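Side-chain contacts in histidinol-phosphate aminotransferase (Clostridium acetobutylicum, PDB 3FTB), which probably transfers amino groups between substrates with the help of pyridoxal 5'-phosphate, as a fold-type I aminotransferase of the class I and II family: residues A[100-105]-A[139-144]; A[123-128]-A[135-140]. All blocks are in the same frame, centred on the assembly; numbering follows the deposited sequence.

Contact 1 of 2, residues A[100-105]-A[139-144]; sequences KILIIV and ISKIDD
Leu102 and Lys141 meet where strand 100-105 packs against helix 135-141. The leucine turns one methyl against the aliphatic part of the lysine: Leu102 CD1 lies 3.3 Å from Lys141 CD, tighter than usual for two carbons, and 3.9 Å from Lys141 CB. The two side chains cross at about a right angle. Lys141 leaves its backbone toward the strand, runs almost straight to CE and then bends at its last torsion (chi4 30°), which leads NZ away from Leu102 to a salt bridge with Asp137 OD1, one turn back in the helix. The hydrocarbon part thus packs on the sheet while the charge is met on the helix.

At the start of the strand, Lys100 is fully extended, its CG anti to the backbone N (chi1 -170°), and runs past the backbone carbonyl of Asp144, whose O lies alongside CD, CE and NZ of Lys100. The hydrogen bond from Lys100 NZ to Asp144 O, 3.0 Å long, is weak. A water bridges the same two atoms, accepting from Lys100 NZ and donating to Asp144 O. The carboxylate of Asp144 is not in contact with this ammonium, although the opposite charges probably attract. Asp144 N in turn bonds Lys141 O, linking the two lysine sites through the chain.

Helix 135-141 belongs to the beta-alpha-beta crossover from strand 121-126 to strand 147-151, and packs on 100-105, which lies between them in the sheet. Leu102 touches Val123 and Val148 of these flanking strands, while Ile142 turns to Val169 and Lys176 of helix 163-176.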
loop_
_atom_site.group_PDB
_atom_site.type_symbol
_atom_site.label_atom_id
_atom_site.label_comp_id
_atom_site.label_asym_id
_atom_site.label_seq_id
_atom_site.Cartn_x
_atom_site.Cartn_y
_atom_site.Cartn_z
ATOM N N LYS A 100 -14.120 6.328 -20.346
ATOM C CA LYS A 100 -13.485 7.141 -21.380
ATOM C C LYS A 100 -12.894 8.432 -20.816
ATOM O O LYS A 100 -13.557 9.158 -20.075
ATOM C CB LYS A 100 -14.479 7.469 -22.480
ATOM C CG LYS A 100 -13.860 8.098 -23.702
ATOM C CD LYS A 100 -14.920 8.215 -24.772
ATOM C CE LYS A 100 -14.346 8.608 -26.104
ATOM N NZ LYS A 100 -15.441 8.640 -27.112
ATOM N N ILE A 101 -11.647 8.723 -21.175
ATOM C CA ILE A 101 -10.975 9.899 -20.638
ATOM C C ILE A 101 -10.241 10.703 -21.716
ATOM O O ILE A 101 -9.718 10.149 -22.677
ATOM C CB ILE A 101 -9.972 9.507 -19.526
ATOM C CG1 ILE A 101 -9.698 10.697 -18.603
ATOM C CG2 ILE A 101 -8.688 8.987 -20.146
ATOM C CD1 ILE A 101 -9.012 10.333 -17.264
ATOM N N LEU A 102 -10.224 12.019 -21.552
ATOM C CA LEU A 102 -9.364 12.892 -22.345
ATOM C C LEU A 102 -8.039 13.069 -21.608
ATOM O O LEU A 102 -8.012 13.608 -20.497
ATOM C CB LEU A 102 -10.027 14.262 -22.530
ATOM C CG LEU A 102 -9.322 15.323 -23.375
ATOM C CD1 LEU A 102 -9.567 15.024 -24.814
ATOM C CD2 LEU A 102 -9.880 16.696 -23.014
ATOM N N ILE A 103 -6.946 12.612 -22.214
ATOM C CA ILE A 103 -5.631 12.811 -21.623
ATOM C C ILE A 103 -4.909 13.920 -22.368
ATOM O O ILE A 103 -4.727 13.849 -23.582
ATOM C CB ILE A 103 -4.775 11.525 -21.612
ATOM C CG1 ILE A 103 -5.593 10.338 -21.103
ATOM C CG2 ILE A 103 -3.549 11.723 -20.727
ATOM C CD1 ILE A 103 -4.828 9.036 -21.047
ATOM N N ILE A 104 -4.555 14.975 -21.638
ATOM C CA ILE A 104 -3.772 16.057 -22.197
ATOM C C ILE A 104 -2.338 15.569 -22.250
ATOM O O ILE A 104 -1.808 15.058 -21.259
ATOM C CB ILE A 104 -3.861 17.344 -21.355
ATOM C CG1 ILE A 104 -5.143 18.107 -21.691
ATOM C CG2 ILE A 104 -2.662 18.247 -21.644
ATOM C CD1 ILE A 104 -6.375 17.243 -21.762
ATOM N N VAL A 105 -1.709 15.740 -23.405
ATOM C CA VAL A 105 -0.445 15.086 -23.680
ATOM C C VAL A 105 0.396 16.012 -24.583
ATOM O O VAL A 105 -0.170 16.772 -25.370
ATOM C CB VAL A 105 -0.732 13.712 -24.330
ATOM C CG1 VAL A 105 -1.008 13.875 -25.826
ATOM C CG2 VAL A 105 0.394 12.731 -24.060
ATOM N N ILE A 139 -12.388 21.950 -24.482
ATOM C CA ILE A 139 -13.797 22.309 -24.608
ATOM C C ILE A 139 -14.486 21.473 -25.684
ATOM O O ILE A 139 -15.499 20.825 -25.424
ATOM C CB ILE A 139 -13.975 23.788 -24.996
ATOM C CG1 ILE A 139 -13.243 24.717 -24.019
ATOM C CG2 ILE A 139 -15.451 24.131 -25.073
ATOM C CD1 ILE A 139 -14.077 25.179 -22.857
ATOM N N SER A 140 -13.926 21.493 -26.891
ATOM C CA SER A 140 -14.563 20.866 -28.046
ATOM C C SER A 140 -14.591 19.344 -27.972
ATOM O O SER A 140 -15.089 18.688 -28.883
ATOM C CB SER A 140 -13.870 21.307 -29.333
ATOM O OG SER A 140 -12.529 20.858 -29.361
ATOM N N LYS A 141 -14.054 18.788 -26.891
ATOM C CA LYS A 141 -13.975 17.336 -26.720
ATOM C C LYS A 141 -14.706 16.852 -25.469
ATOM O O LYS A 141 -14.842 15.649 -25.244
ATOM C CB LYS A 141 -12.513 16.888 -26.615
ATOM C CG LYS A 141 -11.743 16.866 -27.915
ATOM C CD LYS A 141 -10.277 16.605 -27.651
ATOM C CE LYS A 141 -9.572 16.324 -28.954
ATOM N NZ LYS A 141 -10.274 17.069 -30.025
ATOM N N ILE A 142 -15.168 17.785 -24.646
ATOM C CA ILE A 142 -15.645 17.420 -23.318
ATOM C C ILE A 142 -16.993 16.695 -23.286
ATOM O O ILE A 142 -17.348 16.109 -22.269
ATOM C CB ILE A 142 -15.651 18.618 -22.350
ATOM C CG1 ILE A 142 -15.193 18.157 -20.965
ATOM C CG2 ILE A 142 -17.022 19.281 -22.323
ATOM C CD1 ILE A 142 -15.178 19.257 -19.942
ATOM N N ASP A 143 -17.737 16.725 -24.387
ATOM C CA ASP A 143 -18.917 15.865 -24.529
ATOM C C ASP A 143 -18.550 14.490 -25.101
ATOM O O ASP A 143 -19.386 13.600 -25.175
ATOM C CB ASP A 143 -19.978 16.520 -25.425
ATOM C CG ASP A 143 -21.074 17.213 -24.635
ATOM O OD1 ASP A 143 -21.227 16.919 -23.429
ATOM O OD2 ASP A 143 -21.794 18.043 -25.229
ATOM N N ASP A 144 -17.305 14.328 -25.526
ATOM C CA ASP A 144 -16.851 13.061 -26.095
ATOM C C ASP A 144 -16.412 12.066 -25.019
ATOM O O ASP A 144 -16.272 10.870 -25.283
ATOM C CB ASP A 144 -15.690 13.301 -27.072
ATOM C CG ASP A 144 -16.158 13.646 -28.477
ATOM O OD1 ASP A 144 -15.461 14.425 -29.169
ATOM O OD2 ASP A 144 -17.222 13.131 -28.887
HETATM O O HOH W 1 -17.939 9.487 -26.731
#

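Contact 2 of 2, residues A[123-128]-A[135-140]; sequences VFSYLD and YEDIIS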
loop_
_atom_site.group_PDB
_atom_site.type_symbol
_atom_site.label_atom_id
_atom_site.label_comp_id
_atom_site.label_asym_id
_atom_site.label_seq_id
_atom_site.Cartn_x
_atom_site.Cartn_y
_atom_site.Cartn_z
ATOM N N VAL A 123 -8.887 9.473 -25.343
ATOM C CA VAL A 123 -8.956 10.532 -26.340
ATOM C C VAL A 123 -7.877 11.549 -25.972
ATOM O O VAL A 123 -7.787 11.956 -24.815
ATOM C CB VAL A 123 -10.334 11.213 -26.307
ATOM C CG1 VAL A 123 -10.400 12.356 -27.302
ATOM C CG2 VAL A 123 -11.433 10.188 -26.566
ATOM N N PHE A 124 -7.051 11.954 -26.932
ATOM C CA PHE A 124 -5.935 12.859 -26.629
ATOM C C PHE A 124 -6.214 14.338 -26.940
ATOM O O PHE A 124 -6.928 14.676 -27.898
ATOM C CB PHE A 124 -4.633 12.406 -27.324
ATOM C CG PHE A 124 -4.000 11.167 -26.716
ATOM C CD1 PHE A 124 -3.456 11.196 -25.435
ATOM C CD2 PHE A 124 -3.929 9.980 -27.433
ATOM C CE1 PHE A 124 -2.875 10.064 -24.876
ATOM C CE2 PHE A 124 -3.343 8.836 -26.879
ATOM C CZ PHE A 124 -2.815 8.877 -25.608
ATOM N N SER A 125 -5.664 15.217 -26.103
ATOM C CA SER A 125 -5.580 16.635 -26.423
ATOM C C SER A 125 -4.120 17.074 -26.310
ATOM O O SER A 125 -3.488 16.929 -25.248
ATOM C CB SER A 125 -6.475 17.484 -25.513
ATOM O OG SER A 125 -6.409 18.858 -25.879
ATOM N N TYR A 126 -3.581 17.592 -27.409
ATOM C CA TYR A 126 -2.158 17.902 -27.479
ATOM C C TYR A 126 -1.835 19.343 -27.102
ATOM O O TYR A 126 -2.492 20.280 -27.566
ATOM C CB TYR A 126 -1.635 17.622 -28.887
ATOM C CG TYR A 126 -1.523 16.149 -29.233
ATOM C CD1 TYR A 126 -2.641 15.413 -29.595
ATOM C CD2 TYR A 126 -0.294 15.500 -29.200
ATOM C CE1 TYR A 126 -2.546 14.073 -29.911
ATOM C CE2 TYR A 126 -0.185 14.160 -29.517
ATOM C CZ TYR A 126 -1.314 13.448 -29.873
ATOM O OH TYR A 126 -1.207 12.108 -30.189
ATOM N N LEU A 127 -0.826 19.521 -26.256
ATOM C CA LEU A 127 -0.234 20.841 -26.079
ATOM C C LEU A 127 0.268 21.322 -27.428
ATOM O O LEU A 127 0.752 20.525 -28.245
ATOM C CB LEU A 127 0.939 20.788 -25.105
ATOM C CG LEU A 127 0.745 20.193 -23.713
ATOM C CD1 LEU A 127 2.085 20.195 -23.000
ATOM C CD2 LEU A 127 -0.295 20.972 -22.934
ATOM N N ASP A 128 0.176 22.626 -27.660
ATOM C CA ASP A 128 0.620 23.186 -28.927
ATOM C C ASP A 128 2.151 23.199 -29.020
ATOM O O ASP A 128 2.830 22.542 -28.221
ATOM C CB ASP A 128 0.026 24.577 -29.139
ATOM C CG ASP A 128 0.713 25.652 -28.301
ATOM O OD1 ASP A 128 1.655 25.334 -27.544
ATOM O OD2 ASP A 128 0.311 26.830 -28.406
ATOM N N TYR A 135 -6.971 24.943 -24.728
ATOM C CA TYR A 135 -8.183 24.990 -23.910
ATOM C C TYR A 135 -9.419 24.812 -24.763
ATOM O O TYR A 135 -10.353 24.113 -24.380
ATOM C CB TYR A 135 -8.276 26.292 -23.116
ATOM C CG TYR A 135 -7.136 26.462 -22.155
ATOM C CD1 TYR A 135 -7.136 25.806 -20.937
ATOM C CD2 TYR A 135 -6.044 27.262 -22.472
ATOM C CE1 TYR A 135 -6.084 25.946 -20.051
ATOM C CE2 TYR A 135 -4.992 27.413 -21.590
ATOM C CZ TYR A 135 -5.012 26.748 -20.387
ATOM O OH TYR A 135 -3.963 26.884 -19.505
ATOM N N GLU A 136 -9.410 25.445 -25.923
ATOM C CA GLU A 136 -10.537 25.390 -26.839
ATOM C C GLU A 136 -10.765 23.979 -27.367
ATOM O O GLU A 136 -11.879 23.630 -27.765
ATOM C CB GLU A 136 -10.315 26.355 -28.004
ATOM C CG GLU A 136 -11.580 27.050 -28.444
ATOM C CD GLU A 136 -12.130 27.953 -27.368
ATOM O OE1 GLU A 136 -11.356 28.772 -26.826
ATOM O OE2 GLU A 136 -13.332 27.838 -27.060
ATOM N N ASP A 137 -9.703 23.174 -27.382
ATOM C CA ASP A 137 -9.803 21.773 -27.791
ATOM C C ASP A 137 -10.378 20.916 -26.669
ATOM O O ASP A 137 -11.232 20.061 -26.905
ATOM C CB ASP A 137 -8.440 21.222 -28.209
ATOM C CG ASP A 137 -8.539 19.843 -28.837
ATOM O OD1 ASP A 137 -9.344 19.675 -29.777
ATOM O OD2 ASP A 137 -7.814 18.927 -28.395
ATOM N N ILE A 138 -9.901 21.138 -25.448
ATOM C CA ILE A 138 -10.479 20.462 -24.296
ATOM C C ILE A 138 -11.988 20.695 -24.286
ATOM O O ILE A 138 -12.769 19.754 -24.121
ATOM C CB ILE A 138 -9.855 20.943 -22.968
ATOM C CG1 ILE A 138 -8.372 20.575 -22.910
ATOM C CG2 ILE A 138 -10.609 20.350 -21.770
ATOM C CD1 ILE A 138 -7.663 21.103 -21.684
ATOM N N ILE A 139 -12.388 21.950 -24.482
ATOM C CA ILE A 139 -13.797 22.309 -24.608
ATOM C C ILE A 139 -14.486 21.473 -25.684
ATOM O O ILE A 139 -15.499 20.825 -25.424
ATOM C CB ILE A 139 -13.975 23.788 -24.996
ATOM C CG1 ILE A 139 -13.243 24.717 -24.019
ATOM C CG2 ILE A 139 -15.451 24.131 -25.073
ATOM C CD1 ILE A 139 -14.077 25.179 -22.857
ATOM N N SER A 140 -13.926 21.493 -26.891
ATOM C CA SER A 140 -14.563 20.866 -28.046
ATOM C C SER A 140 -14.591 19.344 -27.972
ATOM O O SER A 140 -15.089 18.688 -28.883
ATOM C CB SER A 140 -13.870 21.307 -29.333
ATOM O OG SER A 140 -12.529 20.858 -29.361
HETATM O O HOH W 2 -5.572 17.780 -29.624
#
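Ser125 of strand 121-126 faces Asp137 of helix 135-141. Its CB points toward the helix, and Ser125 CB already lies 3.5 Å from Asp137 OD2. One atom further, OG stands anti to the backbone N (chi1 -178°), and Ser125 OG donates a hydrogen bond of 2.9 Å to Asp137 OD2. The acceptor uses its anti lone pair, on the side away from the other carboxylate oxygen. The serine hydroxyl also touches hydrocarbon, for Ile138 CG1 lies 4.0 Å from Ser125 OG.

Asp137 OD2 has a second donor, a water at 2.8 Å from it that accepts in turn from Tyr126 N. This water lies in the plane of the Tyr126 ring, at its edge. With Lys141 as the partner of OD1, the carboxylate is held at both oxygens, and the nearby ammonium would probably favour its charged form. At the helix backbone, Ser140 OG donates to Asp137 O at 2.9 Å, approaching well to one side of the carbonyl (C=O...donor angle 106°).

Strand 123-126 and helix 135-140 run nearly antiparallel, at 161°, with their axes 8.5 Å apart at closest approach. Within the chain, 121-126 is an outermost strand of the seven-stranded sheet, paired with 100-105, and on the helix side Ile138 continues to Val169 of the helix 163-176.

In the fold
Contacts 1 and 2 join neighbouring parallel strands, 100-105 and 121-126, to the same helix, 135-141; their centres are about 7 Å apart. Backbone hydrogen bonds join the strands, among them Ile103 N to Val123 O at 2.8 Å, and side chains add to the seam where Lys100 CE packs 3.3 Å from Val123 CG2. Lys141, which packs on Leu102 in contact 1, also reaches the other strand, with Lys141 CE 3.3 Å from Phe124 O. Both contacts belong to the large, mixed seven-stranded sheet characteristic of fold-type I pyridoxal phosphate enzymes, toward one of its edges, each about 20 Å from the centre of the chain to the centre of the contact.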